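Local coordinates for uncharacterized protein (Bacteroides fragilis, PDB 3EWL), which is of unknown function but carries a thioredoxin-like domain with a CxxC pattern, consistent with a role in thiol-disulfide chemistry, at residues F10-V15 with R65-Y70; L32-P37 with Y105-T110. All blocks are in the same frame, centred on the assembly; numbering follows the deposited sequence.

Interaction 1: F10-V15 with R65-Y70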
loop_
_atom_site.group_PDB
_atom_site.type_symbol
_atom_site.label_atom_id
_atom_site.label_comp_id
_atom_site.label_asym_id
_atom_site.label_seq_id
_atom_site.Cartn_x
_atom_site.Cartn_y
_atom_site.Cartn_z
ATOM N N PHE A 10 8.317 4.629 -7.344
ATOM C CA PHE A 10 9.462 4.051 -6.618
ATOM C C PHE A 10 9.574 2.570 -6.960
ATOM O O PHE A 10 8.633 1.967 -7.498
ATOM C CB PHE A 10 9.263 4.181 -5.095
ATOM C CG PHE A 10 7.937 3.676 -4.629
ATOM C CD1 PHE A 10 7.789 2.362 -4.172
ATOM C CD2 PHE A 10 6.826 4.512 -4.640
ATOM C CE1 PHE A 10 6.548 1.896 -3.748
ATOM C CE2 PHE A 10 5.554 4.035 -4.227
ATOM C CZ PHE A 10 5.434 2.739 -3.779
ATOM N N THR A 11 10.706 1.975 -6.599
ATOM C CA THR A 11 10.882 0.548 -6.799
ATOM C C THR A 11 10.694 -0.193 -5.477
ATOM O O THR A 11 10.747 0.420 -4.396
ATOM C CB THR A 11 12.275 0.241 -7.363
ATOM O OG1 THR A 11 13.254 0.827 -6.505
ATOM C CG2 THR A 11 12.420 0.856 -8.785
ATOM N N TYR A 12 10.506 -1.508 -5.551
ATOM C CA TYR A 12 10.368 -2.325 -4.352
ATOM C C TYR A 12 10.749 -3.741 -4.696
ATOM O O TYR A 12 10.785 -4.113 -5.880
ATOM C CB TYR A 12 8.934 -2.277 -3.785
ATOM C CG TYR A 12 7.898 -2.785 -4.737
ATOM C CD1 TYR A 12 7.502 -4.124 -4.710
ATOM C CD2 TYR A 12 7.299 -1.931 -5.685
ATOM C CE1 TYR A 12 6.555 -4.620 -5.618
ATOM C CE2 TYR A 12 6.348 -2.420 -6.616
ATOM C CZ TYR A 12 5.989 -3.757 -6.568
ATOM O OH TYR A 12 5.067 -4.237 -7.443
ATOM N N VAL A 13 11.030 -4.530 -3.662
ATOM C CA VAL A 13 11.227 -5.964 -3.816
ATOM C C VAL A 13 10.224 -6.691 -2.944
ATOM O O VAL A 13 9.774 -6.165 -1.905
ATOM C CB VAL A 13 12.680 -6.401 -3.507
ATOM C CG1 VAL A 13 13.024 -6.187 -2.020
ATOM C CG2 VAL A 13 12.905 -7.865 -3.988
ATOM N N THR A 14 9.806 -7.861 -3.415
ATOM C CA THR A 14 9.005 -8.745 -2.591
ATOM C C THR A 14 9.865 -9.900 -2.099
ATOM O O THR A 14 11.001 -10.132 -2.558
ATOM C CB THR A 14 7.788 -9.312 -3.332
ATOM O OG1 THR A 14 8.237 -10.271 -4.294
ATOM C CG2 THR A 14 7.039 -8.218 -4.035
ATOM N N VAL A 15 9.293 -10.640 -1.168
ATOM C CA VAL A 15 9.946 -11.778 -0.618
ATOM C C VAL A 15 10.217 -12.864 -1.678
ATOM O O VAL A 15 11.182 -13.600 -1.575
ATOM C CB VAL A 15 9.108 -12.273 0.569
ATOM C CG1 VAL A 15 8.896 -13.743 0.511
ATOM C CG2 VAL A 15 9.726 -11.763 1.876
ATOM N N ARG A 65 -5.790 -3.215 -6.394
ATOM C CA ARG A 65 -4.526 -3.764 -6.083
ATOM C C ARG A 65 -4.072 -3.166 -4.752
ATOM O O ARG A 65 -4.053 -1.943 -4.610
ATOM C CB ARG A 65 -3.596 -3.221 -7.149
ATOM C CG ARG A 65 -3.437 -4.097 -8.276
ATOM C CD ARG A 65 -2.313 -5.031 -7.970
ATOM N NE ARG A 65 -2.249 -5.948 -9.087
ATOM C CZ ARG A 65 -2.186 -7.256 -8.967
ATOM N NH1 ARG A 65 -2.095 -7.827 -7.764
ATOM N NH2 ARG A 65 -2.180 -7.965 -10.061
ATOM N N VAL A 66 -3.706 -3.995 -3.780
ATOM C CA VAL A 66 -3.042 -3.461 -2.605
ATOM C C VAL A 66 -1.581 -3.670 -2.724
ATOM O O VAL A 66 -1.085 -4.839 -2.896
ATOM C CB VAL A 66 -3.509 -4.044 -1.316
ATOM C CG1 VAL A 66 -2.760 -3.355 -0.145
ATOM C CG2 VAL A 66 -5.048 -3.854 -1.185
ATOM N N LEU A 67 -0.880 -2.535 -2.651
ATOM C CA LEU A 67 0.549 -2.540 -2.593
ATOM C C LEU A 67 0.971 -2.050 -1.209
ATOM O O LEU A 67 0.943 -0.855 -0.908
ATOM C CB LEU A 67 1.130 -1.664 -3.715
ATOM C CG LEU A 67 2.647 -1.523 -3.748
ATOM C CD1 LEU A 67 3.354 -2.900 -3.820
ATOM C CD2 LEU A 67 3.042 -0.627 -4.890
ATOM N N ALA A 68 1.350 -3.000 -0.370
ATOM C CA ALA A 68 1.802 -2.742 0.976
ATOM C C ALA A 68 3.321 -2.591 0.915
ATOM O O ALA A 68 4.062 -3.519 0.466
ATOM C CB ALA A 68 1.365 -3.931 1.901
ATOM N N ILE A 69 3.785 -1.438 1.373
ATOM C CA ILE A 69 5.155 -1.054 1.259
ATOM C C ILE A 69 5.776 -0.718 2.618
ATOM O O ILE A 69 5.263 0.152 3.355
ATOM C CB ILE A 69 5.287 0.203 0.321
ATOM C CG1 ILE A 69 4.808 -0.138 -1.099
ATOM C CG2 ILE A 69 6.735 0.702 0.270
ATOM C CD1 ILE A 69 5.677 -1.299 -1.807
ATOM N N TYR A 70 6.893 -1.373 2.935
ATOM C CA TYR A 70 7.696 -1.007 4.124
ATOM C C TYR A 70 8.806 -0.073 3.647
ATOM O O TYR A 70 9.527 -0.416 2.734
ATOM C CB TYR A 70 8.282 -2.258 4.776
ATOM C CG TYR A 70 9.235 -1.968 5.930
ATOM C CD1 TYR A 70 8.832 -1.206 7.057
ATOM C CD2 TYR A 70 10.527 -2.478 5.906
ATOM C CE1 TYR A 70 9.732 -0.944 8.103
ATOM C CE2 TYR A 70 11.425 -2.239 6.938
ATOM C CZ TYR A 70 11.032 -1.499 8.036
ATOM O OH TYR A 70 11.983 -1.293 9.036
#

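Interaction 2: L32-P37 with Y105-T110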
loop_
_atom_site.group_PDB
_atom_site.type_symbol
_atom_site.label_atom_id
_atom_site.label_comp_id
_atom_site.label_asym_id
_atom_site.label_seq_id
_atom_site.Cartn_x
_atom_site.Cartn_y
_atom_site.Cartn_z
ATOM N N LEU A 32 -2.115 2.234 -1.824
ATOM C CA LEU A 32 -0.809 2.114 -1.198
ATOM C C LEU A 32 -0.962 2.033 0.313
ATOM O O LEU A 32 -1.683 2.827 0.907
ATOM C CB LEU A 32 0.084 3.310 -1.528
ATOM C CG LEU A 32 0.269 3.702 -2.976
ATOM C CD1 LEU A 32 1.098 4.995 -2.946
ATOM C CD2 LEU A 32 0.933 2.614 -3.844
ATOM N N PHE A 33 -0.283 1.071 0.919
ATOM C CA PHE A 33 -0.379 0.833 2.349
ATOM C C PHE A 33 1.016 0.912 2.950
ATOM O O PHE A 33 1.788 -0.058 2.862
ATOM C CB PHE A 33 -1.035 -0.548 2.613
ATOM C CG PHE A 33 -1.304 -0.847 4.090
ATOM C CD1 PHE A 33 -2.410 -0.309 4.737
ATOM C CD2 PHE A 33 -0.468 -1.699 4.818
ATOM C CE1 PHE A 33 -2.675 -0.601 6.093
ATOM C CE2 PHE A 33 -0.744 -2.015 6.167
ATOM C CZ PHE A 33 -1.846 -1.442 6.808
ATOM N N PHE A 34 1.374 2.073 3.509
ATOM C CA PHE A 34 2.678 2.221 4.118
ATOM C C PHE A 34 2.622 1.730 5.520
ATOM O O PHE A 34 1.848 2.235 6.323
ATOM C CB PHE A 34 3.244 3.647 4.016
ATOM C CG PHE A 34 3.370 4.142 2.583
ATOM C CD1 PHE A 34 4.418 3.711 1.762
ATOM C CD2 PHE A 34 2.392 4.974 2.027
ATOM C CE1 PHE A 34 4.518 4.150 0.407
ATOM C CE2 PHE A 34 2.484 5.412 0.682
ATOM C CZ PHE A 34 3.570 5.004 -0.117
ATOM N N TYR A 35 3.448 0.738 5.831
ATOM C CA TYR A 35 3.326 0.073 7.116
ATOM C C TYR A 35 4.673 -0.206 7.781
ATOM O O TYR A 35 5.753 -0.025 7.181
ATOM C CB TYR A 35 2.526 -1.232 6.945
ATOM C CG TYR A 35 3.320 -2.370 6.285
ATOM C CD1 TYR A 35 3.988 -3.314 7.064
ATOM C CD2 TYR A 35 3.418 -2.483 4.883
ATOM C CE1 TYR A 35 4.727 -4.347 6.492
ATOM C CE2 TYR A 35 4.150 -3.531 4.295
ATOM C CZ TYR A 35 4.799 -4.458 5.120
ATOM O OH TYR A 35 5.505 -5.517 4.592
ATOM N N ASP A 36 4.591 -0.688 9.024
ATOM C CA ASP A 36 5.753 -1.247 9.691
ATOM C C ASP A 36 5.441 -2.699 10.152
ATOM O O ASP A 36 4.329 -2.987 10.596
ATOM C CB ASP A 36 6.140 -0.331 10.880
ATOM C CG ASP A 36 7.426 -0.753 11.525
ATOM O OD1 ASP A 36 8.491 -0.193 11.180
ATOM O OD2 ASP A 36 7.361 -1.689 12.346
ATOM N N PRO A 37 6.429 -3.610 10.081
ATOM C CA PRO A 37 6.168 -4.974 10.513
ATOM C C PRO A 37 5.829 -5.075 12.001
ATOM O O PRO A 37 5.249 -6.087 12.424
ATOM C CB PRO A 37 7.493 -5.709 10.230
ATOM C CG PRO A 37 8.529 -4.622 10.037
ATOM C CD PRO A 37 7.794 -3.443 9.533
ATOM N N TYR A 105 6.587 10.284 -0.115
ATOM C CA TYR A 105 5.253 10.367 0.504
ATOM C C TYR A 105 5.458 10.871 1.897
ATOM O O TYR A 105 6.476 10.593 2.482
ATOM C CB TYR A 105 4.577 9.014 0.550
ATOM C CG TYR A 105 4.256 8.511 -0.855
ATOM C CD1 TYR A 105 2.974 8.654 -1.383
ATOM C CD2 TYR A 105 5.268 7.897 -1.656
ATOM C CE1 TYR A 105 2.672 8.194 -2.707
ATOM C CE2 TYR A 105 4.983 7.427 -2.972
ATOM C CZ TYR A 105 3.683 7.581 -3.490
ATOM O OH TYR A 105 3.394 7.133 -4.780
ATOM N N ASP A 106 4.493 11.631 2.408
ATOM C CA ASP A 106 4.553 12.129 3.789
ATOM C C ASP A 106 4.010 11.017 4.689
ATOM O O ASP A 106 2.789 10.906 4.933
ATOM C CB ASP A 106 3.750 13.422 3.951
ATOM C CG ASP A 106 3.856 14.023 5.388
ATOM O OD1 ASP A 106 4.751 13.619 6.173
ATOM O OD2 ASP A 106 3.022 14.895 5.727
ATOM N N ILE A 107 4.896 10.142 5.126
ATOM C CA ILE A 107 4.415 8.988 5.909
ATOM C C ILE A 107 4.511 9.414 7.388
ATOM O O ILE A 107 5.513 9.127 8.076
ATOM C CB ILE A 107 5.156 7.663 5.523
ATOM C CG1 ILE A 107 4.797 7.261 4.083
ATOM C CG2 ILE A 107 4.852 6.507 6.506
ATOM C CD1 ILE A 107 5.805 6.357 3.435
ATOM N N ARG A 108 3.472 10.130 7.838
ATOM C CA ARG A 108 3.418 10.723 9.183
ATOM C C ARG A 108 3.427 9.668 10.283
ATOM O O ARG A 108 3.769 9.969 11.407
ATOM C CB ARG A 108 2.130 11.523 9.397
ATOM C CG ARG A 108 1.751 12.480 8.319
ATOM C CD ARG A 108 0.568 13.328 8.822
ATOM N NE ARG A 108 -0.755 12.675 8.885
ATOM C CZ ARG A 108 -1.479 12.474 9.998
ATOM N NH1 ARG A 108 -2.679 11.905 9.910
ATOM N NH2 ARG A 108 -1.033 12.828 11.196
ATOM N N ALA A 109 2.999 8.456 9.947
ATOM C CA ALA A 109 2.650 7.414 10.918
ATOM C C ALA A 109 2.450 6.121 10.132
ATOM O O ALA A 109 2.349 6.164 8.900
ATOM C CB ALA A 109 1.368 7.772 11.662
ATOM N N THR A 110 2.424 4.975 10.823
ATOM C CA THR A 110 2.062 3.719 10.154
ATOM C C THR A 110 0.807 3.246 10.798
ATOM O O THR A 110 0.747 3.174 12.011
ATOM C CB THR A 110 3.157 2.626 10.223
ATOM O OG1 THR A 110 3.438 2.300 11.588
ATOM C CG2 THR A 110 4.427 3.092 9.559
#

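Interaction 1: F10-V15 with R65-Y70
Leu67 and Ile69, two residues apart on strand 64-70 and so projecting from the same side of it, form two apolar bumps against the rings of Phe10 and Tyr12. The end of the Leu67 side chain is a methyl knob under the Tyr12 ring: CD1 stands 4.0 Å from the ring centroid and 16° off the ring normal, a CH-pi contact over one face, shifted slightly toward the CZ side of the rim. Ile69 enters the cleft between the two aromatic side chains. Its CD1 lies at the edge of the Phe10 ring, in plane, and reaches Tyr12 CB at 3.9 Å, while its CG1 approaches Phe10 CE1 at 3.8 Å. In this thioredoxin-like fold strand 64-70 is an inner strand of the mixed sheet, and strand 11-13, paired with strand 19-21 in a small hairpin, lies across one sheet face. Tyr12 holds its CG between the backbone N and the carbonyl carbon (chi1 61°), which swings the ring along the sheet to Leu67. The broad Tyr12 face accommodates the Leu67 methyl, whereas Phe10 offers its rim to the slimmer Ile69 chain. Beyond the pair, Ile90 of strand 90-93 touches both Tyr12 and Leu67.

Interaction 2: L32-P37 with Y105-T110
This is a buried apolar contact in which the loop before strand 112-116 folds over the end of strand 29-34, a central strand of the thioredoxin-like sheet, and over the loop that follows it. Phe34 is the middle of it. On one face of its ring lies the CD1 methyl of Ile107, 3.7 Å from the centroid and 26° off the normal, a CH-pi contact displaced toward the CG-CD1 side. The far end of the same ring presses on Tyr105: Phe34 CZ sits over one face of the tyrosine, 3.6 Å from Tyr105 CG, with the two planes inclined at 43°. Leu32 adds its CD1 methyl, 3.6 Å from Tyr105 CE1. With CG anti to the carbonyl carbon (chi1 -58°), Phe34 extends its ring to the loop; a large flat side chain suits this place because it can meet both a methyl and another ring. The tyrosine hydroxyl is hydrogen-bonded to Ala8 O. Farther along, Thr110 lays its CG2 3.8 Å from Tyr35 C. Tyr35 O is buried here with no partner in the model. Thr110 also touches Cys39 and Cys42, a thioredoxin-type CxxC pattern at the start of helix 40-50, and Thr110-Pro111 probably corresponds to the cis-proline loop of thioredoxins, while Phe34 rests between Ile69 of strand 64-70 and Tyr114 of strand 112-116.

Strands 64-70 and 29-34 are neighbours in the sheet, so interactions 1 and 2 share a foundation: Ile69 N to Phe33 O at 2.8 Å and Leu67 O to Phe33 N at 2.9 Å are probable hydrogen bonds joining them. Both are buried, but they bring different outer elements to the sheet, the N-terminal hairpin in interaction 1 and the loop 105-110 in interaction 2. Interaction 1 is apolar throughout. Interaction 2 begins as an aromatic and aliphatic cluster but reaches partly exposed polar residues, Asp36 and Thr110, which meet by van der Waals packing alone, beside the CxxC-type cysteines. Ile69, a residue of interaction 1, also touches Phe34, the central side chain of interaction 2.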